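Local coordinates for acyl-coenzyme A oxidase acox-1.1 (Caenorhabditis elegans, PDB 5K3H), which catalyses the FAD-dependent desaturation of acyl-CoA to (2E)-enoyl-CoA with release of hydrogen peroxide, the first step of peroxisomal beta-oxidation, at residues G157-L160 / Q161-E164; F345-I348 / A349-Y352; Q599-F602 / Y603-K606. All blocks are in the same frame, centred on the assembly; numbering follows the deposited sequence.

Contact 1: G157-L160 / Q161-E164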
loop_
_atom_site.group_PDB
_atom_site.type_symbol
_atom_site.label_atom_id
_atom_site.label_comp_id
_atom_site.label_asym_id
_atom_site.label_seq_id
_atom_site.Cartn_x
_atom_site.Cartn_y
_atom_site.Cartn_z
ATOM N N GLY B 157 -20.240 8.559 7.399
ATOM C CA GLY B 157 -19.110 8.322 8.265
ATOM C C GLY B 157 -18.682 9.560 9.025
ATOM O O GLY B 157 -18.474 9.526 10.243
ATOM N N THR B 158 -18.617 10.684 8.311
ATOM C CA THR B 158 -17.915 11.881 8.775
ATOM C C THR B 158 -18.735 12.762 9.726
ATOM O O THR B 158 -18.341 12.964 10.880
ATOM C CB THR B 158 -17.448 12.691 7.547
ATOM O OG1 THR B 158 -18.583 13.264 6.882
ATOM C CG2 THR B 158 -16.699 11.782 6.553
ATOM N N ASN B 159 -19.859 13.299 9.261
ATOM C CA ASN B 159 -20.560 14.373 9.965
ATOM C C ASN B 159 -21.628 13.789 10.890
ATOM O O ASN B 159 -22.631 13.237 10.422
ATOM C CB ASN B 159 -21.184 15.348 8.963
ATOM C CG ASN B 159 -21.485 16.718 9.572
ATOM O OD1 ASN B 159 -21.478 16.888 10.793
ATOM N ND2 ASN B 159 -21.774 17.700 8.711
ATOM N N LEU B 160 -21.423 13.930 12.207
ATOM C CA LEU B 160 -22.474 13.611 13.167
ATOM C C LEU B 160 -23.808 14.247 12.803
ATOM O O LEU B 160 -24.866 13.688 13.117
ATOM C CB LEU B 160 -22.058 14.071 14.566
ATOM C CG LEU B 160 -21.223 13.113 15.413
ATOM C CD1 LEU B 160 -19.865 12.860 14.788
ATOM C CD2 LEU B 160 -21.061 13.705 16.807
ATOM N N GLN B 161 -23.787 15.387 12.108
ATOM C CA GLN B 161 -25.028 16.116 11.865
ATOM C C GLN B 161 -25.901 15.476 10.788
ATOM O O GLN B 161 -27.088 15.811 10.688
ATOM C CB GLN B 161 -24.734 17.577 11.489
ATOM C CG GLN B 161 -23.929 18.376 12.532
ATOM C CD GLN B 161 -24.550 18.400 13.939
ATOM O OE1 GLN B 161 -25.748 18.627 14.120
ATOM N NE2 GLN B 161 -23.714 18.187 14.940
ATOM N N ASN B 162 -25.358 14.571 9.980
ATOM C CA ASN B 162 -26.146 13.926 8.939
ATOM C C ASN B 162 -26.442 12.459 9.240
ATOM O O ASN B 162 -26.884 11.732 8.341
ATOM C CB ASN B 162 -25.439 14.065 7.586
ATOM C CG ASN B 162 -25.353 15.525 7.109
ATOM O OD1 ASN B 162 -24.257 16.073 6.881
ATOM N ND2 ASN B 162 -26.520 16.163 6.976
ATOM N N LEU B 163 -26.214 12.009 10.475
ATOM C CA LEU B 163 -26.633 10.672 10.882
ATOM C C LEU B 163 -28.151 10.503 10.767
ATOM O O LEU B 163 -28.926 11.456 10.874
ATOM C CB LEU B 163 -26.178 10.402 12.316
ATOM C CG LEU B 163 -24.666 10.383 12.526
ATOM C CD1 LEU B 163 -24.332 10.302 14.009
ATOM C CD2 LEU B 163 -24.047 9.206 11.793
ATOM N N GLU B 164 -28.572 9.263 10.541
ATOM C CA GLU B 164 -29.989 8.959 10.382
ATOM C C GLU B 164 -30.637 8.213 11.548
ATOM O O GLU B 164 -31.860 8.232 11.681
ATOM C CB GLU B 164 -30.218 8.181 9.082
ATOM C CG GLU B 164 -30.061 9.016 7.822
ATOM C CD GLU B 164 -29.778 8.171 6.596
ATOM O OE1 GLU B 164 -30.500 7.176 6.378
ATOM O OE2 GLU B 164 -28.833 8.500 5.850
#
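Above the plane of the Asn159 carboxamide stands the backbone N of Gln161, which donates to Asn159 OD1 at 3.1 Å, about 60° out of that plane, with the N-H aimed almost straight at the oxygen. CG of Gln161 closes up on the same OD1 at 3.4 Å, and the two amide groups are turned 66° against each other. The amide of Asn162 stands nearly perpendicular to that of Asn159, its OD1 3.5 Å from Asn159 ND2. Asn159 has CG anti to its own N (chi1 -159°), and this swings OD1 forward to the second residue on, making an Asx turn. Superposed on it is a beta turn, since Asn162 N donates to Asn159 O at 3.1 Å; a weak bond from Leu163 N to Leu160 O, 3.4 Å, carries the chain one residue further round. The tight bend belongs to the loop between strands 147-150 and 166-170 in the beta domain of the acyl-CoA oxidase fold, just after the FAD-binding pair Gly157 and Thr158, which both bond to Gln322 of the second subunit. On the side facing strand 199-208, CG of Leu163 sits 3.4 Å from Leu160 O, an oxygen that also accepts from His205 NE2. Leu163 packs onto that strand, whereas Asn162 touches Glu331 of the second subunit.

Contact 2: F345-I348 / A349-Y352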
loop_
_atom_site.group_PDB
_atom_site.type_symbol
_atom_site.label_atom_id
_atom_site.label_comp_id
_atom_site.label_asym_id
_atom_site.label_seq_id
_atom_site.Cartn_x
_atom_site.Cartn_y
_atom_site.Cartn_z
ATOM N N PHE B 345 16.370 4.788 6.022
ATOM C CA PHE B 345 16.835 5.608 7.142
ATOM C C PHE B 345 15.983 6.860 7.342
ATOM O O PHE B 345 15.784 7.272 8.491
ATOM C CB PHE B 345 18.303 6.014 6.991
ATOM C CG PHE B 345 19.271 4.856 6.943
ATOM C CD1 PHE B 345 18.873 3.569 7.284
ATOM C CD2 PHE B 345 20.572 5.050 6.464
ATOM C CE1 PHE B 345 19.762 2.510 7.193
ATOM C CE2 PHE B 345 21.453 4.011 6.373
ATOM C CZ PHE B 345 21.055 2.735 6.737
ATOM N N PRO B 346 15.480 7.521 6.294
ATOM C CA PRO B 346 14.611 8.668 6.551
ATOM C C PRO B 346 13.351 8.306 7.313
ATOM O O PRO B 346 12.760 9.184 7.950
ATOM C CB PRO B 346 14.306 9.203 5.141
ATOM C CG PRO B 346 15.460 8.774 4.299
ATOM C CD PRO B 346 15.783 7.405 4.846
ATOM N N PHE B 347 12.911 7.054 7.254
ATOM C CA PHE B 347 11.721 6.604 7.960
ATOM C C PHE B 347 12.031 6.130 9.367
ATOM O O PHE B 347 11.136 6.124 10.221
ATOM C CB PHE B 347 11.044 5.503 7.155
ATOM C CG PHE B 347 10.634 5.966 5.788
ATOM C CD1 PHE B 347 9.544 6.802 5.622
ATOM C CD2 PHE B 347 11.387 5.624 4.668
ATOM C CE1 PHE B 347 9.199 7.255 4.370
ATOM C CE2 PHE B 347 11.032 6.082 3.397
ATOM C CZ PHE B 347 9.944 6.890 3.255
ATOM N N ILE B 348 13.278 5.754 9.638
ATOM C CA ILE B 348 13.675 5.619 11.032
ATOM C C ILE B 348 13.530 6.964 11.718
ATOM O O ILE B 348 12.931 7.068 12.798
ATOM C CB ILE B 348 15.112 5.083 11.150
ATOM C CG1 ILE B 348 15.239 3.767 10.370
ATOM C CG2 ILE B 348 15.464 4.939 12.642
ATOM C CD1 ILE B 348 16.657 3.146 10.328
ATOM N N ALA B 349 13.993 8.025 11.046
ATOM C CA ALA B 349 13.876 9.379 11.578
ATOM C C ALA B 349 12.428 9.730 11.855
ATOM O O ALA B 349 12.111 10.231 12.935
ATOM C CB ALA B 349 14.490 10.390 10.598
ATOM N N ARG B 350 11.531 9.455 10.901
ATOM C CA ARG B 350 10.107 9.749 11.090
ATOM C C ARG B 350 9.521 8.985 12.272
ATOM O O ARG B 350 8.603 9.487 12.929
ATOM C CB ARG B 350 9.294 9.417 9.829
ATOM C CG ARG B 350 9.485 10.337 8.677
ATOM C CD ARG B 350 8.612 9.979 7.454
ATOM N NE ARG B 350 8.769 11.031 6.457
ATOM C CZ ARG B 350 8.163 11.104 5.271
ATOM N NH1 ARG B 350 7.312 10.162 4.862
ATOM N NH2 ARG B 350 8.435 12.145 4.483
ATOM N N ALA B 351 9.947 7.735 12.505
ATOM C CA ALA B 351 9.368 6.977 13.626
ATOM C C ALA B 351 9.692 7.638 14.966
ATOM O O ALA B 351 8.796 7.851 15.791
ATOM C CB ALA B 351 9.844 5.521 13.618
ATOM N N TYR B 352 10.958 8.017 15.173
ATOM C CA TYR B 352 11.340 8.800 16.346
ATOM C C TYR B 352 10.632 10.148 16.346
ATOM O O TYR B 352 10.155 10.611 17.392
ATOM C CB TYR B 352 12.861 9.005 16.384
ATOM C CG TYR B 352 13.643 7.841 16.983
ATOM C CD1 TYR B 352 14.000 6.742 16.198
ATOM C CD2 TYR B 352 14.038 7.846 18.319
ATOM C CE1 TYR B 352 14.712 5.679 16.732
ATOM C CE2 TYR B 352 14.749 6.807 18.845
ATOM C CZ TYR B 352 15.087 5.711 18.055
ATOM O OH TYR B 352 15.800 4.644 18.580
#
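Arg350 follows the course of Phe347 from one turn further along the helix, and NH1 of the arginine comes to the edge of the phenyl ring, 3.5 Å from Phe347 CE1. Ring and guanidinium planes are practically perpendicular, at 89°, and the approach near the ring plane is not the over-the-face geometry of a cation-pi pair. The arginine side chain is stretched out from CG to NE, which lays Arg350 CD against Phe347 CD1 at 3.8 Å and carries the charged end on to its acids: NE forms a salt bridge with Glu574 and NH1 another with Glu400. Two carboxylates thus face this buried guanidinium and probably offset its charge. Along the backbone each carbonyl from Phe345 to Ile348 is taken by the N-H four residues on. Phe345 O receives Ala349 N at 3.2 Å, Phe347 O receives Ala351 N at 3.0 Å, and Ile348 O receives Tyr352 N at 3.2 Å. Pro346 has no N-H to give, and the N of Phe347 also lacks a bond to the preceding turn, which kinks the helix; yet Pro346 O still accepts from Arg350 N. Tyr352 OH is hydrogen-bonded to Leu614 O, and the tyrosine ring meets Trp618 edge-to-face. This turn of helix 338-367 is buried on several sides: Phe345 and Ile348 pack on helix 590-616, Pro346 and Ala349 on helix 557-577, and Phe347 on helix 382-408.

Contact 3: Q599-F602 / Y603-K606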
loop_
_atom_site.group_PDB
_atom_site.type_symbol
_atom_site.label_atom_id
_atom_site.label_comp_id
_atom_site.label_asym_id
_atom_site.label_seq_id
_atom_site.Cartn_x
_atom_site.Cartn_y
_atom_site.Cartn_z
ATOM N N GLN B 599 23.926 17.023 2.177
ATOM C CA GLN B 599 23.675 16.705 3.577
ATOM C C GLN B 599 22.843 15.438 3.701
ATOM O O GLN B 599 23.053 14.630 4.618
ATOM C CB GLN B 599 22.939 17.861 4.255
ATOM C CG GLN B 599 23.708 19.144 4.231
ATOM C CD GLN B 599 24.953 19.060 5.023
ATOM O OE1 GLN B 599 24.906 18.976 6.253
ATOM N NE2 GLN B 599 26.101 19.043 4.328
ATOM N N LEU B 600 21.856 15.277 2.814
ATOM C CA LEU B 600 21.033 14.079 2.834
ATOM C C LEU B 600 21.891 12.838 2.632
ATOM O O LEU B 600 21.832 11.888 3.428
ATOM C CB LEU B 600 19.920 14.179 1.781
ATOM C CG LEU B 600 19.154 12.895 1.441
ATOM C CD1 LEU B 600 18.473 12.309 2.658
ATOM C CD2 LEU B 600 18.109 13.188 0.371
ATOM N N TYR B 601 22.698 12.828 1.564
ATOM C CA TYR B 601 23.556 11.680 1.299
ATOM C C TYR B 601 24.624 11.499 2.379
ATOM O O TYR B 601 24.962 10.358 2.721
ATOM C CB TYR B 601 24.160 11.825 -0.094
ATOM C CG TYR B 601 23.064 11.937 -1.127
ATOM C CD1 TYR B 601 21.983 11.069 -1.092
ATOM C CD2 TYR B 601 23.098 12.900 -2.126
ATOM C CE1 TYR B 601 20.949 11.162 -2.017
ATOM C CE2 TYR B 601 22.070 13.005 -3.058
ATOM C CZ TYR B 601 20.999 12.128 -2.991
ATOM O OH TYR B 601 19.978 12.188 -3.887
ATOM N N PHE B 602 25.129 12.601 2.959
ATOM C CA PHE B 602 26.091 12.485 4.048
ATOM C C PHE B 602 25.478 11.819 5.277
ATOM O O PHE B 602 26.068 10.899 5.847
ATOM C CB PHE B 602 26.660 13.856 4.424
ATOM C CG PHE B 602 27.591 13.812 5.619
ATOM C CD1 PHE B 602 28.933 13.462 5.460
ATOM C CD2 PHE B 602 27.119 14.086 6.899
ATOM C CE1 PHE B 602 29.794 13.421 6.548
ATOM C CE2 PHE B 602 27.963 14.027 8.002
ATOM C CZ PHE B 602 29.301 13.702 7.830
ATOM N N TYR B 603 24.289 12.259 5.707
ATOM C CA TYR B 603 23.746 11.698 6.943
ATOM C C TYR B 603 23.204 10.282 6.760
ATOM O O TYR B 603 23.168 9.526 7.734
ATOM C CB TYR B 603 22.667 12.609 7.539
ATOM C CG TYR B 603 23.246 13.770 8.334
ATOM C CD1 TYR B 603 23.720 13.583 9.616
ATOM C CD2 TYR B 603 23.350 15.049 7.769
ATOM C CE1 TYR B 603 24.257 14.644 10.339
ATOM C CE2 TYR B 603 23.900 16.116 8.469
ATOM C CZ TYR B 603 24.346 15.914 9.758
ATOM O OH TYR B 603 24.887 16.976 10.474
ATOM N N LEU B 604 22.866 9.868 5.538
ATOM C CA LEU B 604 22.617 8.448 5.316
ATOM C C LEU B 604 23.813 7.612 5.786
ATOM O O LEU B 604 23.672 6.712 6.625
ATOM C CB LEU B 604 22.349 8.193 3.833
ATOM C CG LEU B 604 21.024 8.713 3.256
ATOM C CD1 LEU B 604 20.911 8.420 1.734
ATOM C CD2 LEU B 604 19.807 8.169 4.069
ATOM N N GLN B 605 25.008 7.942 5.289
ATOM C CA GLN B 605 26.230 7.251 5.687
ATOM C C GLN B 605 26.495 7.391 7.191
ATOM O O GLN B 605 26.984 6.454 7.841
ATOM C CB GLN B 605 27.387 7.829 4.855
ATOM C CG GLN B 605 28.811 7.720 5.451
ATOM C CD GLN B 605 29.156 8.893 6.401
ATOM O OE1 GLN B 605 28.680 10.024 6.209
ATOM N NE2 GLN B 605 30.001 8.622 7.423
ATOM N N LYS B 606 26.182 8.560 7.759
ATOM C CA LYS B 606 26.415 8.792 9.181
ATOM C C LYS B 606 25.479 7.947 10.035
ATOM O O LYS B 606 25.863 7.466 11.116
ATOM C CB LYS B 606 26.253 10.289 9.483
ATOM C CG LYS B 606 26.694 10.683 10.879
ATOM C CD LYS B 606 28.185 11.017 10.848
ATOM C CE LYS B 606 28.816 10.960 12.207
ATOM N NZ LYS B 606 27.890 11.452 13.242
#
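Phe602 and Tyr603, neighbours on helix 590-616, form a T-shaped pair in which the edge of the phenylalanine points at the face of the tyrosine. The planes stand at 88° with centroids 5.3 Å apart, and Phe602 CD2 lies 3.9 Å above the Tyr603 ring, over its centre. The two first torsions differ: Phe602 has CG anti to its N (chi1 176°), which lays its edge toward the next residue's ring, while Tyr603 has CG anti to its carbonyl carbon. One edge of the tyrosine rests against the previous turn, with CD2 3.2 Å from Gln599 O, the acceptor of Tyr603 N, and CE2 3.8 Å from Gln599 OE1. The Tyr603 ring also meets that of His568 on helix 557-577, planes about 15° apart. Lys606 runs beside Phe602, its CD 4.1 Å from CE2 of that ring, before NZ reaches a salt bridge with Asp565. Leu604 CD1 meets the edge of the Tyr601 ring, 4.0 Å from its CD1, while Leu604 CG lies against Leu600 CD1. Replacing Tyr603 with an alanine would probably rob the Phe602 edge of its aromatic face, leave that ring freer to turn, and deprive His568 of its partner. Leu600 and Leu604 thus form an apolar seam with helix 557-577, Tyr603 and Lys606 add aromatic and charged links, and Tyr601 OH, bonded to Glu530 of the second subunit, joins the dimer partner.

Contacts 2 and 3 are neighbours on adjoining helices, their centres about 13 Å apart, and they touch where Phe345 CE2 lies 3.5 Å from Leu604 O and Pro346 CD 4.2 Å from Leu604 CD2. Both flank the FAD-binding run Gln340 to Arg343: Phe345 and Leu604 each come close to Gln341, and Leu600 to His342, a probable ATP ligand. Contact 1 lies on the opposite side of the chain's centre, about 36 Å from contact 2 and 48 Å from contact 3 between centres. Gly157 and Thr158 bind FAD shared across the dimer: contact 1 and the start of helix 338-367, which carries contact 2, contribute from different subunits, while contact 3 packs against that helix.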